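Lumazine protein (Photobacterium kishitanii, PDB 3A35) serves as an antenna protein of luminous bacteria, modulating the colour of luciferase emission by shifting it to shorter wavelength, and here carries riboflavin. Local coordinates at residues D64-I67 with N68-F72. Residues are numbered along the deposited sequence; the frame is centred on the assembly and turned at random.
Sequences DQAI and NTTTF. With RBF (riboflavin), chain C.
T69 N folds back onto the carbonyl of A66, just beyond the type I turn that runs from D64 to I67 and is closed by I67 N on D64 O. This T69 N to A66 O bond is 3.2 Å long and nearly straight at 166°. From the opposite face of the same carbonyl comes the T70 hydroxyl, with OG1 2.7 Å from A66 O; a chi1 of 61° tucks it between its own backbone N and carbonyl carbon, which lets OG1 meet A66 O. Two donors thus grip the carbonyl oxygen of buried A66. T70 CG2 meanwhile rests 4.0 Å from A66 CB. Two waters bridge I67 O to T70, one donating a hydrogen bond to OG1 and the other to the carbonyl O.

The folded chain lies along riboflavin. D64 N and A66 N both donate hydrogen bonds to flavin O2, at 2.8 and 2.9 Å, while Q65 lays its extended side chain alongside C1' of the ribityl. At the far end of the ribityl chain T69 OG1 lies 2.6 Å from O5'.

This loop follows strand 58-63 of the N-terminal barrel. A66, T70 and F72 pack on C47 of strand 47-55, and T70 also reaches loop residue I102 and N179 of strand 177-182, near the junction between barrels.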
ATOM      1  N   ASP A  64     -13.324  -5.909  -5.094  1.00 13.07           N
ATOM      2  CA  ASP A  64     -14.347  -6.990  -4.880  1.00 12.06           C
ATOM      3  C   ASP A  64     -13.637  -8.111  -4.131  1.00 11.32           C
ATOM      4  O   ASP A  64     -13.816  -8.285  -2.966  1.00 13.66           O
ATOM      5  CB  ASP A  64     -15.011  -7.361  -6.187  1.00 15.34           C
ATOM      6  CG  ASP A  64     -14.122  -7.459  -7.383  1.00 18.30           C
ATOM      7  OD1 ASP A  64     -12.935  -7.861  -7.402  1.00 23.37           O
ATOM      8  OD2 ASP A  64     -14.622  -7.213  -8.533  1.00 25.43           O
ATOM      9  N   GLN A  65     -12.758  -8.827  -4.908  1.00 10.99           N
ATOM     10  CA  GLN A  65     -12.030  -9.880  -4.246  1.00 12.03           C
ATOM     11  C   GLN A  65     -11.244  -9.436  -3.043  1.00 11.45           C
ATOM     12  O   GLN A  65     -11.056 -10.093  -2.061  1.00 12.72           O
ATOM     13  CB  GLN A  65     -11.140 -10.458  -5.290  1.00 14.52           C
ATOM     14  CG  GLN A  65     -10.330 -11.662  -4.799  1.00 15.10           C
ATOM     15  CD  GLN A  65      -9.434 -12.209  -5.934  1.00 15.54           C
ATOM     16  OE1 GLN A  65      -9.622 -11.991  -7.139  1.00 17.23           O
ATOM     17  NE2 GLN A  65      -8.423 -12.920  -5.467  1.00 17.36           N
ATOM     18  N   ALA A  66     -10.712  -8.155  -3.136  1.00 10.88           N
ATOM     19  CA  ALA A  66      -9.907  -7.640  -2.092  1.00 10.83           C
ATOM     20  C   ALA A  66     -10.618  -6.919  -0.945  1.00 10.57           C
ATOM     21  O   ALA A  66     -10.005  -6.483   0.020  1.00 10.88           O
ATOM     22  CB  ALA A  66      -8.930  -6.589  -2.716  1.00 11.87           C
ATOM     23  N   ILE A  67     -11.970  -6.913  -1.038  1.00 11.43           N
ATOM     24  CA  ILE A  67     -12.727  -5.930  -0.158  1.00 11.95           C
ATOM     25  C   ILE A  67     -12.670  -6.276   1.335  1.00 13.56           C
ATOM     26  O   ILE A  67     -12.846  -5.395   2.195  1.00 13.76           O
ATOM     27  CB  ILE A  67     -14.133  -5.810  -0.646  1.00 12.52           C
ATOM     28  CG1 ILE A  67     -14.742  -4.524  -0.075  1.00 16.31           C
ATOM     29  CG2 ILE A  67     -14.973  -6.984  -0.142  1.00 13.89           C
ATOM     30  CD1 ILE A  67     -15.907  -4.050  -0.788  1.00 20.89           C
ATOM     31  N   ASN A  68     -12.474  -7.546   1.672  1.00 12.51           N
ATOM     32  CA  ASN A  68     -12.499  -7.998   3.076  1.00 14.41           C
ATOM     33  C   ASN A  68     -11.187  -8.046   3.750  1.00 15.17           C
ATOM     34  O   ASN A  68     -11.091  -8.353   4.975  1.00 15.20           O
ATOM     35  CB  ASN A  68     -13.112  -9.422   3.131  1.00 13.65           C
ATOM     36  CG  ASN A  68     -14.544  -9.417   2.674  1.00 14.83           C
ATOM     37  OD1 ASN A  68     -14.925 -10.134   1.766  1.00 21.93           O
ATOM     38  ND2 ASN A  68     -15.326  -8.557   3.315  1.00 18.02           N
ATOM     39  N   THR A  69     -10.051  -7.809   2.985  1.00 13.25           N
ATOM     40  CA  THR A  69      -8.704  -7.981   3.605  1.00 12.05           C
ATOM     41  C   THR A  69      -7.789  -6.758   3.340  1.00 12.46           C
ATOM     42  O   THR A  69      -6.601  -6.821   3.549  1.00 13.63           O
ATOM     43  CB  THR A  69      -8.027  -9.202   2.914  1.00 12.73           C
ATOM     44  OG1 THR A  69      -8.196  -9.129   1.516  1.00 16.44           O
ATOM     45  CG2 THR A  69      -8.708 -10.500   3.436  1.00 15.99           C
ATOM     46  N   THR A  70      -8.437  -5.635   2.999  1.00 10.77           N
ATOM     47  CA  THR A  70      -7.697  -4.370   2.710  1.00 10.73           C
ATOM     48  C   THR A  70      -8.434  -3.168   3.266  1.00 11.22           C
ATOM     49  O   THR A  70      -9.595  -3.292   3.711  1.00 13.34           O
ATOM     50  CB  THR A  70      -7.539  -4.163   1.147  1.00 11.80           C
ATOM     51  OG1 THR A  70      -8.868  -4.072   0.593  1.00 12.58           O
ATOM     52  CG2 THR A  70      -6.801  -5.353   0.494  1.00 12.74           C
ATOM     53  N   THR A  71      -7.803  -1.998   3.176  1.00 10.31           N
ATOM     54  CA  THR A  71      -8.411  -0.763   3.699  1.00 11.17           C
ATOM     55  C   THR A  71      -9.393  -0.123   2.785  1.00 11.72           C
ATOM     56  O   THR A  71     -10.021   0.927   3.177  1.00 13.06           O
ATOM     57  CB  THR A  71      -7.275   0.178   4.136  1.00 11.16           C
ATOM     58  OG1 THR A  71      -6.563   0.472   2.950  1.00 12.51           O
ATOM     59  CG2 THR A  71      -6.402  -0.466   5.159  1.00 12.93           C
ATOM     60  N   PHE A  72      -9.493  -0.571   1.511  1.00 11.20           N
ATOM     61  CA  PHE A  72     -10.279   0.215   0.546  1.00 11.81           C
ATOM     62  C   PHE A  72     -11.733   0.554   0.990  1.00 11.72           C
ATOM     63  O   PHE A  72     -12.151   1.703   0.779  1.00 12.49           O
ATOM     64  CB  PHE A  72     -10.355  -0.517  -0.761  1.00 12.24           C
ATOM     65  CG  PHE A  72      -9.034  -0.550  -1.490  1.00  9.93           C
ATOM     66  CD1 PHE A  72      -8.570   0.591  -2.110  1.00 11.48           C
ATOM     67  CD2 PHE A  72      -8.251  -1.683  -1.497  1.00 11.30           C
ATOM     68  CE1 PHE A  72      -7.330   0.531  -2.809  1.00 11.88           C
ATOM     69  CE2 PHE A  72      -7.022  -1.729  -2.176  1.00 12.11           C
ATOM     70  CZ  PHE A  72      -6.548  -0.622  -2.798  1.00 13.72           C
TER
HETATM   71  N1  RBF C 191      -8.865  -7.796  -6.265  1.00 11.17           N
HETATM   72  C2  RBF C 191      -9.836  -6.878  -6.455  1.00 10.34           C
HETATM   73  O2  RBF C 191     -10.655  -6.592  -5.527  1.00 11.08           O
HETATM   74  N3  RBF C 191      -9.968  -6.140  -7.626  1.00 10.42           N
HETATM   75  C4  RBF C 191      -9.066  -6.323  -8.702  1.00  9.68           C
HETATM   76  O4  RBF C 191      -9.228  -5.637  -9.720  1.00 10.49           O
HETATM   77  C4A RBF C 191      -8.119  -7.344  -8.500  1.00  9.13           C
HETATM   78  N5  RBF C 191      -7.250  -7.644  -9.619  1.00 12.60           N
HETATM   79  C5A RBF C 191      -6.297  -8.641  -9.412  1.00 10.46           C
HETATM   80  C6  RBF C 191      -5.550  -9.011 -10.535  1.00 10.92           C
HETATM   81  C7  RBF C 191      -4.610 -10.055 -10.309  1.00 11.23           C
HETATM   82  C7M RBF C 191      -3.826 -10.494 -11.580  1.00 13.59           C
HETATM   83  C8  RBF C 191      -4.405 -10.652  -9.103  1.00  9.66           C
HETATM   84  C8M RBF C 191      -3.362 -11.680  -8.968  1.00 14.37           C
HETATM   85  C9  RBF C 191      -5.172 -10.243  -7.956  1.00 11.39           C
HETATM   86  C9A RBF C 191      -6.181  -9.296  -8.152  1.00 11.69           C
HETATM   87  N10 RBF C 191      -7.047  -8.935  -7.064  1.00  9.34           N
HETATM   88  C10 RBF C 191      -8.032  -8.015  -7.312  1.00  8.50           C
HETATM   89  C1' RBF C 191      -7.038  -9.610  -5.833  1.00 10.09           C
HETATM   90  C2' RBF C 191      -6.391  -8.871  -4.678  1.00 10.09           C
HETATM   91  O2' RBF C 191      -5.024  -8.496  -5.055  1.00 11.04           O
HETATM   92  C3' RBF C 191      -6.320  -9.690  -3.500  1.00 11.58           C
HETATM   93  O3' RBF C 191      -7.775 -10.061  -3.218  1.00 12.43           O
HETATM   94  C4' RBF C 191      -5.914  -8.929  -2.226  1.00  9.64           C
HETATM   95  O4' RBF C 191      -4.503  -8.625  -2.294  1.00 11.66           O
HETATM   96  C5' RBF C 191      -6.153  -9.748  -0.952  1.00 14.60           C
HETATM   97  O5' RBF C 191      -5.893  -8.998   0.236  1.00 13.26           O
HETATM   98  O   HOH W   1     -10.723  -9.721   0.573  1.00 14.26           O
HETATM   99  O   HOH W   2     -11.572  -3.036   1.365  1.00 14.87           O
HETATM  100  O   HOH W   3     -11.425  -5.044   4.720  1.00 28.66           O